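Local coordinates for protein diguanylate cyclase DosC (Escherichia coli, PDB 4ZVA) that probably makes cyclic di-GMP as a diguanylate cyclase under oxygen control, sensing the gas through the haem-binding globin domain described here, at residues Met3-Val11 and Phe134-Val145. Residues are numbered along the deposited sequence; the frame is centred on the assembly and turned at random.
Sequences MKDEWTGLV and FSINSIDIAMEV
S138 OG is gripped at two points: it donates to F134 O, 2.7 Å away, and accepts from a water that in turn takes the indole N-H of W7 (NE1 to water 2.9 Å). Serine suits this place because its hydroxyl can spend its hydrogen on F134 O, which S138 N reaches from the other face, and still accept from the water. In this globin-type sensor domain of the protoglobin family, segments 3-11, of helix 2-13, and 134-145, of helix 125-147, run nearly antiparallel (167°), their branched L10 and I141 filling holes as knobs. L10 wedges among F134, N137, S138 and I141, its CD2 meeting S138 OG at 3.6 Å. I141 returns the fit among M3, E6, W7 and L10: chi1 (-170°) turns CG2 over the indole face, a CH-pi contact 3.8 Å from the five-membered ring centroid, while CD1 touches E6 CG and meets M3 CE tip to tip. Tryptophan thus offers both a face and an N-H; with an alanine in its place, I141 CG2 would probably lose its aromatic cover and the bridging water its donor. E144's carboxylate pairs with R108 of the second subunit, yet its aliphatic part receives M3, whose unbranched chain, bent at chi2 (56°), brings CE 3.5 Å from E144 CG and 3.6 Å from V145 CG2.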
loop_
_atom_site.group_PDB
_atom_site.type_symbol
_atom_site.label_atom_id
_atom_site.label_comp_id
_atom_site.label_asym_id
_atom_site.label_seq_id
_atom_site.Cartn_x
_atom_site.Cartn_y
_atom_site.Cartn_z
ATOM N N MET A 3 -4.930 12.292 -11.519
ATOM C CA MET A 3 -3.838 11.434 -11.089
ATOM C C MET A 3 -2.504 12.164 -11.145
ATOM O O MET A 3 -1.672 12.036 -10.247
ATOM C CB MET A 3 -3.782 10.183 -11.961
ATOM C CG MET A 3 -3.193 8.989 -11.263
ATOM S SD MET A 3 -4.099 8.632 -9.750
ATOM C CE MET A 3 -3.500 6.986 -9.419
ATOM N N LYS A 4 -2.312 12.931 -12.213
ATOM C CA LYS A 4 -1.108 13.726 -12.392
ATOM C C LYS A 4 -0.983 14.757 -11.280
ATOM O O LYS A 4 0.098 14.970 -10.735
ATOM C CB LYS A 4 -1.120 14.414 -13.759
ATOM C CG LYS A 4 0.017 15.394 -13.987
ATOM C CD LYS A 4 -0.145 16.117 -15.315
ATOM C CE LYS A 4 0.950 17.150 -15.529
ATOM N NZ LYS A 4 0.768 17.890 -16.809
ATOM N N ASP A 5 -2.105 15.383 -10.937
ATOM C CA ASP A 5 -2.132 16.401 -9.894
ATOM C C ASP A 5 -1.827 15.803 -8.527
ATOM O O ASP A 5 -1.224 16.454 -7.673
ATOM C CB ASP A 5 -3.492 17.101 -9.871
ATOM C CG ASP A 5 -3.818 17.777 -11.185
ATOM O OD1 ASP A 5 -2.872 18.125 -11.923
ATOM O OD2 ASP A 5 -5.017 17.955 -11.482
ATOM N N GLU A 6 -2.257 14.561 -8.327
ATOM C CA GLU A 6 -2.035 13.866 -7.066
ATOM C C GLU A 6 -0.570 13.467 -6.917
ATOM O O GLU A 6 0.036 13.673 -5.866
ATOM C CB GLU A 6 -2.937 12.633 -6.980
ATOM C CG GLU A 6 -2.656 11.721 -5.800
ATOM C CD GLU A 6 -3.279 12.211 -4.511
ATOM O OE1 GLU A 6 -3.130 11.517 -3.483
ATOM O OE2 GLU A 6 -3.920 13.284 -4.525
ATOM N N TRP A 7 -0.003 12.902 -7.979
ATOM C CA TRP A 7 1.400 12.500 -7.968
ATOM C C TRP A 7 2.291 13.729 -7.835
ATOM O O TRP A 7 3.259 13.726 -7.072
ATOM C CB TRP A 7 1.738 11.705 -9.229
ATOM C CG TRP A 7 2.906 10.780 -9.065
ATOM C CD1 TRP A 7 3.931 10.900 -8.171
ATOM C CD2 TRP A 7 3.137 9.563 -9.778
ATOM N NE1 TRP A 7 4.802 9.845 -8.306
ATOM C CE2 TRP A 7 4.334 9.008 -9.285
ATOM C CE3 TRP A 7 2.452 8.892 -10.796
ATOM C CZ2 TRP A 7 4.861 7.817 -9.774
ATOM C CZ3 TRP A 7 2.976 7.709 -11.280
ATOM C CH2 TRP A 7 4.169 7.184 -10.769
ATOM N N THR A 8 1.947 14.781 -8.572
ATOM C CA THR A 8 2.658 16.053 -8.499
ATOM C C THR A 8 2.613 16.632 -7.092
ATOM O O THR A 8 3.631 17.077 -6.561
ATOM C CB THR A 8 2.070 17.086 -9.480
ATOM O OG1 THR A 8 2.288 16.647 -10.825
ATOM C CG2 THR A 8 2.715 18.448 -9.284
ATOM N N GLY A 9 1.422 16.632 -6.500
ATOM C CA GLY A 9 1.240 17.113 -5.144
ATOM C C GLY A 9 2.096 16.355 -4.148
ATOM O O GLY A 9 2.706 16.955 -3.267
ATOM N N LEU A 10 2.144 15.034 -4.294
ATOM C CA LEU A 10 2.939 14.188 -3.407
ATOM C C LEU A 10 4.416 14.576 -3.421
ATOM O O LEU A 10 5.049 14.684 -2.370
ATOM C CB LEU A 10 2.786 12.717 -3.793
ATOM C CG LEU A 10 3.649 11.739 -2.996
ATOM C CD1 LEU A 10 3.257 11.749 -1.526
ATOM C CD2 LEU A 10 3.539 10.339 -3.577
ATOM N N VAL A 11 4.954 14.803 -4.615
ATOM C CA VAL A 11 6.348 15.207 -4.762
ATOM C C VAL A 11 6.552 16.611 -4.203
ATOM O O VAL A 11 7.529 16.880 -3.503
ATOM C CB VAL A 11 6.794 15.166 -6.239
ATOM C CG1 VAL A 11 8.214 15.700 -6.393
ATOM C CG2 VAL A 11 6.682 13.751 -6.791
ATOM N N PHE A 134 6.990 8.826 2.064
ATOM C CA PHE A 134 7.075 9.236 0.666
ATOM C C PHE A 134 7.162 8.027 -0.255
ATOM O O PHE A 134 6.514 7.984 -1.301
ATOM C CB PHE A 134 8.280 10.154 0.440
ATOM C CG PHE A 134 8.481 10.543 -0.998
ATOM C CD1 PHE A 134 7.724 11.555 -1.565
ATOM C CD2 PHE A 134 9.426 9.901 -1.783
ATOM C CE1 PHE A 134 7.901 11.917 -2.887
ATOM C CE2 PHE A 134 9.608 10.257 -3.106
ATOM C CZ PHE A 134 8.844 11.268 -3.659
ATOM N N SER A 135 7.957 7.042 0.152
ATOM C CA SER A 135 8.153 5.831 -0.634
ATOM C C SER A 135 6.867 5.016 -0.742
ATOM O O SER A 135 6.519 4.546 -1.820
ATOM C CB SER A 135 9.263 4.972 -0.026
ATOM O OG SER A 135 10.506 5.660 -0.038
ATOM N N ILE A 136 6.173 4.838 0.379
ATOM C CA ILE A 136 4.921 4.085 0.378
ATOM C C ILE A 136 3.884 4.768 -0.511
ATOM O O ILE A 136 3.260 4.126 -1.356
ATOM C CB ILE A 136 4.346 3.918 1.798
ATOM C CG1 ILE A 136 5.226 2.978 2.624
ATOM C CG2 ILE A 136 2.931 3.364 1.740
ATOM C CD1 ILE A 136 5.358 1.584 2.034
ATOM N N ASN A 137 3.711 6.072 -0.325
ATOM C CA ASN A 137 2.746 6.828 -1.114
ATOM C C ASN A 137 3.102 6.837 -2.598
ATOM O O ASN A 137 2.219 6.783 -3.453
ATOM C CB ASN A 137 2.637 8.258 -0.584
ATOM C CG ASN A 137 1.761 8.355 0.652
ATOM O OD1 ASN A 137 1.432 7.345 1.274
ATOM N ND2 ASN A 137 1.394 9.574 1.022
ATOM N N SER A 138 4.396 6.897 -2.901
ATOM C CA SER A 138 4.863 6.858 -4.284
ATOM C C SER A 138 4.590 5.510 -4.938
ATOM O O SER A 138 4.148 5.445 -6.083
ATOM C CB SER A 138 6.363 7.170 -4.356
ATOM O OG SER A 138 6.617 8.509 -3.971
ATOM N N ILE A 139 4.869 4.433 -4.217
ATOM C CA ILE A 139 4.656 3.096 -4.751
ATOM C C ILE A 139 3.160 2.839 -4.942
ATOM O O ILE A 139 2.743 2.269 -5.954
ATOM C CB ILE A 139 5.272 2.020 -3.838
ATOM C CG1 ILE A 139 6.799 2.138 -3.849
ATOM C CG2 ILE A 139 4.865 0.622 -4.288
ATOM C CD1 ILE A 139 7.498 1.137 -2.969
ATOM N N ASP A 140 2.359 3.282 -3.977
ATOM C CA ASP A 140 0.909 3.102 -4.046
ATOM C C ASP A 140 0.256 3.888 -5.182
ATOM O O ASP A 140 -0.626 3.368 -5.866
ATOM C CB ASP A 140 0.262 3.499 -2.718
ATOM C CG ASP A 140 0.313 2.389 -1.688
ATOM O OD1 ASP A 140 0.613 1.237 -2.066
ATOM O OD2 ASP A 140 0.039 2.664 -0.498
ATOM N N ILE A 141 0.678 5.135 -5.380
ATOM C CA ILE A 141 0.125 5.950 -6.459
ATOM C C ILE A 141 0.489 5.336 -7.813
ATOM O O ILE A 141 -0.311 5.361 -8.749
ATOM C CB ILE A 141 0.594 7.435 -6.380
ATOM C CG1 ILE A 141 -0.196 8.306 -7.356
ATOM C CG2 ILE A 141 2.076 7.587 -6.652
ATOM C CD1 ILE A 141 -1.608 8.556 -6.925
ATOM N N ALA A 142 1.692 4.779 -7.909
ATOM C CA ALA A 142 2.138 4.125 -9.131
ATOM C C ALA A 142 1.343 2.849 -9.387
ATOM O O ALA A 142 0.992 2.549 -10.529
ATOM C CB ALA A 142 3.627 3.817 -9.058
ATOM N N MET A 143 1.055 2.104 -8.323
ATOM C CA MET A 143 0.284 0.869 -8.449
ATOM C C MET A 143 -1.120 1.142 -8.973
ATOM O O MET A 143 -1.635 0.398 -9.809
ATOM C CB MET A 143 0.188 0.134 -7.113
ATOM C CG MET A 143 -0.745 -1.070 -7.173
ATOM S SD MET A 143 -0.680 -2.152 -5.737
ATOM C CE MET A 143 -1.435 -1.108 -4.495
ATOM N N GLU A 144 -1.739 2.208 -8.480
ATOM C CA GLU A 144 -3.095 2.535 -8.900
ATOM C C GLU A 144 -3.130 2.878 -10.386
ATOM O O GLU A 144 -4.027 2.439 -11.098
ATOM C CB GLU A 144 -3.665 3.690 -8.075
ATOM C CG GLU A 144 -5.096 4.057 -8.461
ATOM C CD GLU A 144 -5.729 5.062 -7.516
ATOM O OE1 GLU A 144 -5.360 5.082 -6.323
ATOM O OE2 GLU A 144 -6.586 5.848 -7.972
ATOM N N VAL A 145 -2.147 3.644 -10.853
ATOM C CA VAL A 145 -2.048 3.974 -12.272
ATOM C C VAL A 145 -1.950 2.700 -13.106
ATOM O O VAL A 145 -2.596 2.573 -14.146
ATOM C CB VAL A 145 -0.831 4.875 -12.571
ATOM C CG1 VAL A 145 -0.704 5.119 -14.065
ATOM C CG2 VAL A 145 -0.956 6.196 -11.839
HETATM O O HOH W 1 7.070 9.275 -6.608
#